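Local coordinates for protein 3-methyladenine DNA glycosylase (Helicobacter pylori, PDB 1PU6) that removes 3-methyladenine and probably related alkylated bases from DNA, acting as a helix-hairpin-helix glycosylase at the start of base excision repair, at residues E6-L11 with L186-N191; L138-A141 with M147-D150; I162-Y167 with Q171-K176. All blocks are in the same frame, centred on the assembly; numbering follows the deposited sequence.

Interaction 1: E6-L11 with L186-N191; sequences EILKAL and LALYEN
Leu186 O receives two N-H groups, that of Tyr189, whose hydroxyl end meets Leu8, and that of Asn191, each at 3.1 Å and from opposite faces of the carbonyl plane. With Glu190 N bonded to Ala187 O and Glu190 at positive phi, this is a Schellman motif, and it closes helix 182-187. The turn presents two side chains to helix 4-12. The side chains of Leu188 and Leu8 run alongside one another, pointing opposite ways, and Leu188 CD1 rests against CG and CD2 of Leu8, 3.8 Å from CD2. Leu8 has CG anti to its own N (chi1 176°), which leads the branch out toward the turn, where CD1 is 4.2 Å from Tyr189 OH. That hydroxyl is hydrogen-bonded to the carboxylated lysine at position 205. Lys9 lends only its aliphatic part, CG to Leu188 CD2 at 4.4 Å; its ammonium bends back one helical turn to a salt bridge, NZ to Glu6 OE1 at 3.2 Å, above the carboxylate plane. Leu8 suits the buried side, while Leu188 and the lysine methylenes close the outer one. The contact is van der Waals packing, mainly between leucine carbons with the Tyr189 hydroxyl at its edge; the Lys9 and Tyr189 polar ends find their partners elsewhere.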
loop_
_atom_site.group_PDB
_atom_site.type_symbol
_atom_site.label_atom_id
_atom_site.label_comp_id
_atom_site.label_asym_id
_atom_site.label_seq_id
_atom_site.Cartn_x
_atom_site.Cartn_y
_atom_site.Cartn_z
ATOM N N GLU A 6 -1.411 17.635 -13.741
ATOM C CA GLU A 6 -1.986 17.327 -15.077
ATOM C C GLU A 6 -2.356 15.847 -15.280
ATOM O O GLU A 6 -3.443 15.543 -15.841
ATOM C CB GLU A 6 -1.116 17.851 -16.206
ATOM C CG GLU A 6 -0.828 19.350 -16.089
ATOM C CD GLU A 6 -2.072 20.206 -16.307
ATOM O OE1 GLU A 6 -2.159 21.281 -15.669
ATOM O OE2 GLU A 6 -2.971 19.810 -17.110
ATOM N N ILE A 7 -1.494 14.956 -14.778
ATOM C CA ILE A 7 -1.715 13.517 -14.875
ATOM C C ILE A 7 -2.935 13.154 -14.010
ATOM O O ILE A 7 -3.787 12.380 -14.459
ATOM C CB ILE A 7 -0.448 12.732 -14.426
ATOM C CG1 ILE A 7 0.696 12.982 -15.430
ATOM C CG2 ILE A 7 -0.738 11.214 -14.266
ATOM C CD1 ILE A 7 2.038 12.452 -14.981
ATOM N N LEU A 8 -2.997 13.693 -12.778
ATOM C CA LEU A 8 -4.144 13.437 -11.892
ATOM C C LEU A 8 -5.462 13.833 -12.580
ATOM O O LEU A 8 -6.430 13.030 -12.612
ATOM C CB LEU A 8 -4.008 14.162 -10.556
ATOM C CG LEU A 8 -5.226 14.019 -9.612
ATOM C CD1 LEU A 8 -5.582 12.532 -9.296
ATOM C CD2 LEU A 8 -4.985 14.766 -8.271
ATOM N N LYS A 9 -5.522 15.043 -13.147
ATOM C CA LYS A 9 -6.749 15.435 -13.857
ATOM C C LYS A 9 -7.101 14.459 -15.003
ATOM O O LYS A 9 -8.290 14.078 -15.188
ATOM C CB LYS A 9 -6.594 16.881 -14.403
ATOM C CG LYS A 9 -6.622 17.944 -13.318
ATOM C CD LYS A 9 -6.663 19.377 -13.874
ATOM C CE LYS A 9 -5.321 19.736 -14.489
ATOM N NZ LYS A 9 -5.280 21.079 -15.146
ATOM N N ALA A 10 -6.098 14.078 -15.799
ATOM C CA ALA A 10 -6.341 13.164 -16.930
ATOM C C ALA A 10 -6.868 11.810 -16.477
ATOM O O ALA A 10 -7.855 11.273 -17.048
ATOM C CB ALA A 10 -5.047 12.985 -17.752
ATOM N N LEU A 11 -6.272 11.265 -15.434
ATOM C CA LEU A 11 -6.709 9.957 -14.961
ATOM C C LEU A 11 -8.097 10.053 -14.303
ATOM O O LEU A 11 -8.972 9.144 -14.482
ATOM C CB LEU A 11 -5.684 9.375 -13.986
ATOM C CG LEU A 11 -4.350 8.907 -14.628
ATOM C CD1 LEU A 11 -3.339 8.529 -13.545
ATOM C CD2 LEU A 11 -4.591 7.705 -15.586
ATOM N N LEU A 186 -7.674 19.332 -4.356
ATOM C CA LEU A 186 -8.732 19.010 -3.385
ATOM C C LEU A 186 -10.137 19.347 -3.945
ATOM O O LEU A 186 -11.161 18.667 -3.645
ATOM C CB LEU A 186 -8.494 19.762 -2.065
ATOM C CG LEU A 186 -7.235 19.241 -1.339
ATOM C CD1 LEU A 186 -6.978 20.133 -0.135
ATOM C CD2 LEU A 186 -7.304 17.769 -0.902
ATOM N N ALA A 187 -10.184 20.355 -4.826
ATOM C CA ALA A 187 -11.465 20.736 -5.441
ATOM C C ALA A 187 -11.987 19.696 -6.454
ATOM O O ALA A 187 -13.233 19.652 -6.742
ATOM C CB ALA A 187 -11.317 22.139 -6.059
ATOM N N LEU A 188 -11.100 18.829 -6.968
ATOM C CA LEU A 188 -11.533 17.689 -7.812
ATOM C C LEU A 188 -12.529 16.776 -7.079
ATOM O O LEU A 188 -13.331 16.045 -7.736
ATOM C CB LEU A 188 -10.334 16.813 -8.256
ATOM C CG LEU A 188 -9.296 17.434 -9.209
ATOM C CD1 LEU A 188 -8.198 16.432 -9.434
ATOM C CD2 LEU A 188 -9.987 17.794 -10.558
ATOM N N TYR A 189 -12.478 16.824 -5.743
ATOM C CA TYR A 189 -13.344 16.024 -4.894
ATOM C C TYR A 189 -14.288 16.902 -4.083
ATOM O O TYR A 189 -14.796 16.468 -3.036
ATOM C CB TYR A 189 -12.453 15.170 -3.959
ATOM C CG TYR A 189 -11.540 14.232 -4.731
ATOM C CD1 TYR A 189 -11.978 12.949 -5.165
ATOM C CD2 TYR A 189 -10.236 14.635 -5.065
ATOM C CE1 TYR A 189 -11.091 12.078 -5.885
ATOM C CE2 TYR A 189 -9.381 13.812 -5.792
ATOM C CZ TYR A 189 -9.808 12.530 -6.209
ATOM O OH TYR A 189 -8.918 11.745 -6.937
ATOM N N GLU A 190 -14.498 18.131 -4.560
ATOM C CA GLU A 190 -15.391 19.095 -3.904
ATOM C C GLU A 190 -15.035 19.265 -2.405
ATOM O O GLU A 190 -15.914 19.455 -1.556
ATOM C CB GLU A 190 -16.875 18.685 -4.144
ATOM C CG GLU A 190 -17.157 18.530 -5.650
ATOM C CD GLU A 190 -18.612 18.273 -6.029
ATOM O OE1 GLU A 190 -19.346 17.669 -5.225
ATOM O OE2 GLU A 190 -19.020 18.668 -7.159
ATOM N N ASN A 191 -13.733 19.250 -2.110
ATOM C CA ASN A 191 -13.205 19.442 -0.751
ATOM C C ASN A 191 -13.753 18.403 0.238
ATOM O O ASN A 191 -13.868 18.708 1.431
ATOM C CB ASN A 191 -13.468 20.898 -0.234
ATOM C CG ASN A 191 -12.769 21.954 -1.064
ATOM O OD1 ASN A 191 -11.876 21.647 -1.856
ATOM N ND2 ASN A 191 -13.158 23.235 -0.869
#

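Interaction 2: L138-A141 with M147-D150; sequences LCYA and MVVD. Unlike the reference sequence in segment 138-141: Ala141 (reference Val).
Tyr140 and Val148 meet just after the helix-hairpin-helix motif of the glycosylase, where the C-terminal turn of its second helix, 131-141, faces the linker leading to helix 151-159. From CB, 6.6 Å from Val148 CG2, the tyrosine side chain takes a course that brings it steadily closer. Its CG stands beside the backbone N (chi1 -63°), and the ring therefore swings in from the flank of the helix. CD2 already comes within 4.3 Å of Val148 CG2, and CE2 makes the nearest approach at 3.9 Å, the methyl arriving obliquely to the ring. Beyond it CZ draws off again, and the hydroxyl passes the valine to reach the backbone O of Ala200 on helix 195-203, a polar partner that suits a buried phenol. The ring also meets Trp25, their planes inclined by about 40°.

A tyrosine fits because it is apolar along its length and polar at its end; a valine fits because its compact, branched side chain sits between the ring and the helix, where it also touches Glu132, Asp135 and Ala136. Met147 turns the other way, toward Phe174 and Phe202, so successive residues of the linker serve different sides. Asp150 then N-caps helix 151-159. Cysteine, small enough to lie against a ring face, completes the patch: Cys139 SG sits 4.0 Å from the plane of the Tyr140 ring, over its centre, while Cys139 CB approaches Val148 CG2 at 4.5 Å.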
loop_
_atom_site.group_PDB
_atom_site.type_symbol
_atom_site.label_atom_id
_atom_site.label_comp_id
_atom_site.label_asym_id
_atom_site.label_seq_id
_atom_site.Cartn_x
_atom_site.Cartn_y
_atom_site.Cartn_z
ATOM N N LEU A 138 2.222 3.183 5.160
ATOM C CA LEU A 138 1.966 4.572 5.640
ATOM C C LEU A 138 0.662 5.185 5.060
ATOM O O LEU A 138 -0.150 5.819 5.800
ATOM C CB LEU A 138 3.116 5.516 5.284
ATOM C CG LEU A 138 4.384 5.209 6.076
ATOM C CD1 LEU A 138 5.595 5.955 5.514
ATOM C CD2 LEU A 138 4.275 5.465 7.587
ATOM N N CYS A 139 0.454 5.007 3.762
ATOM C CA CYS A 139 -0.757 5.563 3.135
ATOM C C CYS A 139 -1.998 4.745 3.452
ATOM O O CYS A 139 -2.969 5.269 4.023
ATOM C CB CYS A 139 -0.554 5.641 1.574
ATOM S SG CYS A 139 -1.985 6.322 0.766
ATOM N N TYR A 140 -2.002 3.459 3.076
ATOM C CA TYR A 140 -3.241 2.675 3.079
ATOM C C TYR A 140 -3.576 2.011 4.408
ATOM O O TYR A 140 -4.712 1.567 4.587
ATOM C CB TYR A 140 -3.168 1.570 2.007
ATOM C CG TYR A 140 -3.064 2.176 0.630
ATOM C CD1 TYR A 140 -4.243 2.660 -0.027
ATOM C CD2 TYR A 140 -1.831 2.186 -0.063
ATOM C CE1 TYR A 140 -4.206 3.156 -1.331
ATOM C CE2 TYR A 140 -1.769 2.708 -1.398
ATOM C CZ TYR A 140 -2.964 3.187 -1.999
ATOM O OH TYR A 140 -2.879 3.715 -3.259
ATOM N N ALA A 141 -2.600 1.919 5.311
ATOM C CA ALA A 141 -2.914 1.471 6.673
ATOM C C ALA A 141 -2.964 2.628 7.660
ATOM O O ALA A 141 -3.780 2.569 8.554
ATOM C CB ALA A 141 -1.961 0.361 7.181
ATOM N N MET A 147 2.487 9.339 -1.141
ATOM C CA MET A 147 2.038 8.668 -2.381
ATOM C C MET A 147 2.963 7.478 -2.744
ATOM O O MET A 147 4.151 7.671 -2.964
ATOM C CB MET A 147 1.966 9.625 -3.578
ATOM C CG MET A 147 1.004 8.922 -4.737
ATOM S SD MET A 147 0.661 10.021 -5.932
ATOM C CE MET A 147 0.545 8.857 -7.345
ATOM N N VAL A 148 2.412 6.274 -2.843
ATOM C CA VAL A 148 3.173 5.079 -3.210
ATOM C C VAL A 148 3.519 5.197 -4.697
ATOM O O VAL A 148 2.675 5.664 -5.489
ATOM C CB VAL A 148 2.290 3.832 -3.035
ATOM C CG1 VAL A 148 2.976 2.575 -3.602
ATOM C CG2 VAL A 148 1.960 3.664 -1.546
ATOM N N VAL A 149 4.749 4.798 -5.055
ATOM C CA VAL A 149 5.118 4.556 -6.471
ATOM C C VAL A 149 5.697 3.164 -6.637
ATOM O O VAL A 149 5.900 2.459 -5.641
ATOM C CB VAL A 149 6.077 5.651 -7.056
ATOM C CG1 VAL A 149 5.343 7.052 -7.009
ATOM C CG2 VAL A 149 7.425 5.689 -6.329
ATOM N N ASP A 150 5.911 2.731 -7.882
ATOM C CA ASP A 150 6.171 1.287 -8.170
ATOM C C ASP A 150 6.576 1.171 -9.655
ATOM O O ASP A 150 6.641 2.181 -10.355
ATOM C CB ASP A 150 4.889 0.440 -7.931
ATOM C CG ASP A 150 3.672 0.964 -8.683
ATOM O OD1 ASP A 150 2.586 0.338 -8.560
ATOM O OD2 ASP A 150 3.692 1.974 -9.428
#

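Interaction 3: I162-Y167 with Q171-K176; sequences IEIEDY and QHFFEK
Tyr167 and Gln171 stand one turn apart at the start of helix 167-179, in the HhH-GPD fold, and the lead-in 162-166 passes across the same helix. The backbone link is an ordinary helical bond, Gln171 N to Tyr167 O at 2.9 Å, nearly straight with an angle of 172° at the hydrogen. Just ahead of it Asp166 serves as N-cap, its OD2 accepting from Glu169 N; a short acidic side chain is well placed there to meet first-turn amides, which have no carbonyl one turn earlier in the helix to bond to.

Polar side chains come next. Gln171 reaches out in an extended chain (chi1 177°) and brings NE2 to the edge of the Tyr167 ring, near its plane, 3.9 Å from Tyr167 CE2. Amide and ring planes stand 87° apart, so this is not a stack. The pair shares a partner: Tyr167 OH and Gln171 NE2 both bond to Asp135 OD1, and NE2 also donates to Met147 O. These bonds fix the amide's rotation and tie the helix to its neighbours.

The apolar contacts lie farther along. Ile162 and Ile164 face the helix while Glu163 between them points outward, a sensible pattern for the extended residues 162-164; the chain turns at Glu165 before the N-cap. The isoleucine side chains lie crosswise to that of Phe173, their CD1 methyls meeting it at a slant. Phe173 CD1 in turn rests 4.0 Å above the Phe174 ring plane, toward the rim. Ile164 CD1 packs on the root of Phe173, 3.7 Å from CB, and Ile162 CD1 meets the ring farther out, 4.1 Å from CE2.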
loop_
_atom_site.group_PDB
_atom_site.type_symbol
_atom_site.label_atom_id
_atom_site.label_comp_id
_atom_site.label_asym_id
_atom_site.label_seq_id
_atom_site.Cartn_x
_atom_site.Cartn_y
_atom_site.Cartn_z
ATOM N N ILE A 162 9.035 10.935 -19.457
ATOM C CA ILE A 162 9.820 11.310 -18.283
ATOM C C ILE A 162 10.309 10.014 -17.639
ATOM O O ILE A 162 9.494 9.179 -17.273
ATOM C CB ILE A 162 8.919 12.117 -17.331
ATOM C CG1 ILE A 162 8.498 13.438 -17.996
ATOM C CG2 ILE A 162 9.622 12.352 -16.014
ATOM C CD1 ILE A 162 7.562 14.310 -17.145
ATOM N N GLU A 163 11.624 9.837 -17.528
ATOM C CA GLU A 163 12.202 8.624 -16.925
ATOM C C GLU A 163 12.832 8.973 -15.586
ATOM O O GLU A 163 13.790 9.733 -15.548
ATOM C CB GLU A 163 13.319 8.066 -17.810
ATOM C CG GLU A 163 12.822 7.316 -19.026
ATOM N N ILE A 164 12.290 8.446 -14.491
ATOM C CA ILE A 164 12.853 8.688 -13.174
ATOM C C ILE A 164 13.004 7.337 -12.522
ATOM O O ILE A 164 12.036 6.779 -12.004
ATOM C CB ILE A 164 11.937 9.624 -12.320
ATOM C CG1 ILE A 164 11.587 10.934 -13.060
ATOM C CG2 ILE A 164 12.596 9.910 -10.954
ATOM C CD1 ILE A 164 10.472 11.838 -12.337
ATOM N N GLU A 165 14.223 6.816 -12.538
ATOM C CA GLU A 165 14.438 5.456 -12.061
ATOM C C GLU A 165 14.514 5.380 -10.538
ATOM O O GLU A 165 14.206 4.320 -9.974
ATOM C CB GLU A 165 15.697 4.853 -12.709
ATOM C CG GLU A 165 15.389 4.123 -14.017
ATOM C CD GLU A 165 16.205 4.614 -15.193
ATOM O OE1 GLU A 165 15.774 5.605 -15.820
ATOM O OE2 GLU A 165 17.260 3.990 -15.502
ATOM N N ASP A 166 14.881 6.475 -9.859
ATOM C CA ASP A 166 15.053 6.422 -8.419
ATOM C C ASP A 166 13.715 6.529 -7.701
ATOM O O ASP A 166 12.939 7.459 -7.998
ATOM C CB ASP A 166 15.966 7.552 -7.981
ATOM C CG ASP A 166 16.154 7.588 -6.504
ATOM O OD1 ASP A 166 17.013 6.811 -5.983
ATOM O OD2 ASP A 166 15.472 8.353 -5.774
ATOM N N TYR A 167 13.457 5.613 -6.758
ATOM C CA TYR A 167 12.125 5.582 -6.095
ATOM C C TYR A 167 11.775 6.945 -5.473
ATOM O O TYR A 167 10.672 7.431 -5.687
ATOM C CB TYR A 167 12.060 4.454 -5.001
ATOM C CG TYR A 167 10.710 4.317 -4.341
ATOM C CD1 TYR A 167 9.865 3.232 -4.663
ATOM C CD2 TYR A 167 10.253 5.288 -3.446
ATOM C CE1 TYR A 167 8.609 3.111 -4.092
ATOM C CE2 TYR A 167 9.014 5.219 -2.913
ATOM C CZ TYR A 167 8.192 4.119 -3.209
ATOM O OH TYR A 167 6.927 4.076 -2.642
ATOM N N GLN A 171 8.641 9.364 -6.538
ATOM C CA GLN A 171 7.654 9.781 -5.552
ATOM C C GLN A 171 7.531 11.337 -5.416
ATOM O O GLN A 171 6.425 11.898 -5.319
ATOM C CB GLN A 171 8.008 9.187 -4.212
ATOM C CG GLN A 171 7.116 9.603 -3.091
ATOM C CD GLN A 171 7.466 8.790 -1.855
ATOM O OE1 GLN A 171 8.584 8.939 -1.328
ATOM N NE2 GLN A 171 6.560 7.897 -1.432
ATOM N N HIS A 172 8.671 12.024 -5.339
ATOM C CA HIS A 172 8.617 13.458 -5.164
ATOM C C HIS A 172 8.001 14.137 -6.374
ATOM O O HIS A 172 7.230 15.092 -6.220
ATOM C CB HIS A 172 10.038 14.047 -4.935
ATOM C CG HIS A 172 10.010 15.496 -4.489
ATOM N ND1 HIS A 172 10.952 16.421 -4.890
ATOM C CD2 HIS A 172 9.175 16.160 -3.648
ATOM C CE1 HIS A 172 10.688 17.600 -4.342
ATOM N NE2 HIS A 172 9.598 17.479 -3.609
ATOM N N PHE A 173 8.296 13.630 -7.583
ATOM C CA PHE A 173 7.630 14.148 -8.778
ATOM C C PHE A 173 6.116 14.032 -8.622
ATOM O O PHE A 173 5.356 15.003 -8.889
ATOM C CB PHE A 173 8.030 13.329 -10.056
ATOM C CG PHE A 173 7.177 13.683 -11.271
ATOM C CD1 PHE A 173 5.996 12.968 -11.550
ATOM C CD2 PHE A 173 7.518 14.770 -12.106
ATOM C CE1 PHE A 173 5.216 13.277 -12.637
ATOM C CE2 PHE A 173 6.696 15.093 -13.218
ATOM C CZ PHE A 173 5.545 14.355 -13.460
ATOM N N PHE A 174 5.623 12.854 -8.193
ATOM C CA PHE A 174 4.149 12.677 -8.066
ATOM C C PHE A 174 3.542 13.545 -6.942
ATOM O O PHE A 174 2.508 14.211 -7.142
ATOM C CB PHE A 174 3.790 11.197 -7.942
ATOM C CG PHE A 174 3.650 10.505 -9.281
ATOM C CD1 PHE A 174 2.521 10.722 -10.079
ATOM C CD2 PHE A 174 4.663 9.642 -9.767
ATOM C CE1 PHE A 174 2.387 10.112 -11.352
ATOM C CE2 PHE A 174 4.549 8.993 -11.027
ATOM C CZ PHE A 174 3.407 9.235 -11.829
ATOM N N GLU A 175 4.236 13.641 -5.809
ATOM C CA GLU A 175 3.723 14.455 -4.684
ATOM C C GLU A 175 3.740 15.949 -4.973
ATOM O O GLU A 175 2.774 16.666 -4.649
ATOM C CB GLU A 175 4.504 14.177 -3.374
ATOM C CG GLU A 175 4.162 12.789 -2.826
ATOM C CD GLU A 175 4.964 12.392 -1.578
ATOM O OE1 GLU A 175 4.784 11.246 -1.047
ATOM O OE2 GLU A 175 5.766 13.233 -1.111
ATOM N N LYS A 176 4.867 16.438 -5.486
ATOM C CA LYS A 176 5.026 17.892 -5.571
ATOM C C LYS A 176 4.016 18.592 -6.510
ATOM O O LYS A 176 3.605 19.728 -6.239
ATOM C CB LYS A 176 6.480 18.260 -5.907
ATOM C CG LYS A 176 6.895 18.143 -7.353
ATOM C CD LYS A 176 8.461 18.169 -7.444
ATOM C CE LYS A 176 9.012 18.920 -8.650
ATOM N NZ LYS A 176 8.612 20.372 -8.667
#

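How the interactions relate
The chain opens in helix 4-12, and interaction 1 joins it to the turn after helix 182-187, closing a loop that takes in most of the protein. Inside that loop lie the other two contacts, in series. Interaction 2 closes first, a short link between helix 131-141 and the linker before helix 151-159; interaction 3 follows, folding the chain after helix 151-159 onto helix 167-179. These two are in touch: Met147 N lies 3.0 Å from Glu175 OE1, a probable hydrogen bond, and Val149 packs on Phe174. Interaction 3 also reaches interaction 1 through Ile7 on Phe173, whereas interactions 1 and 2 stay about 7 Å apart at their nearest atoms.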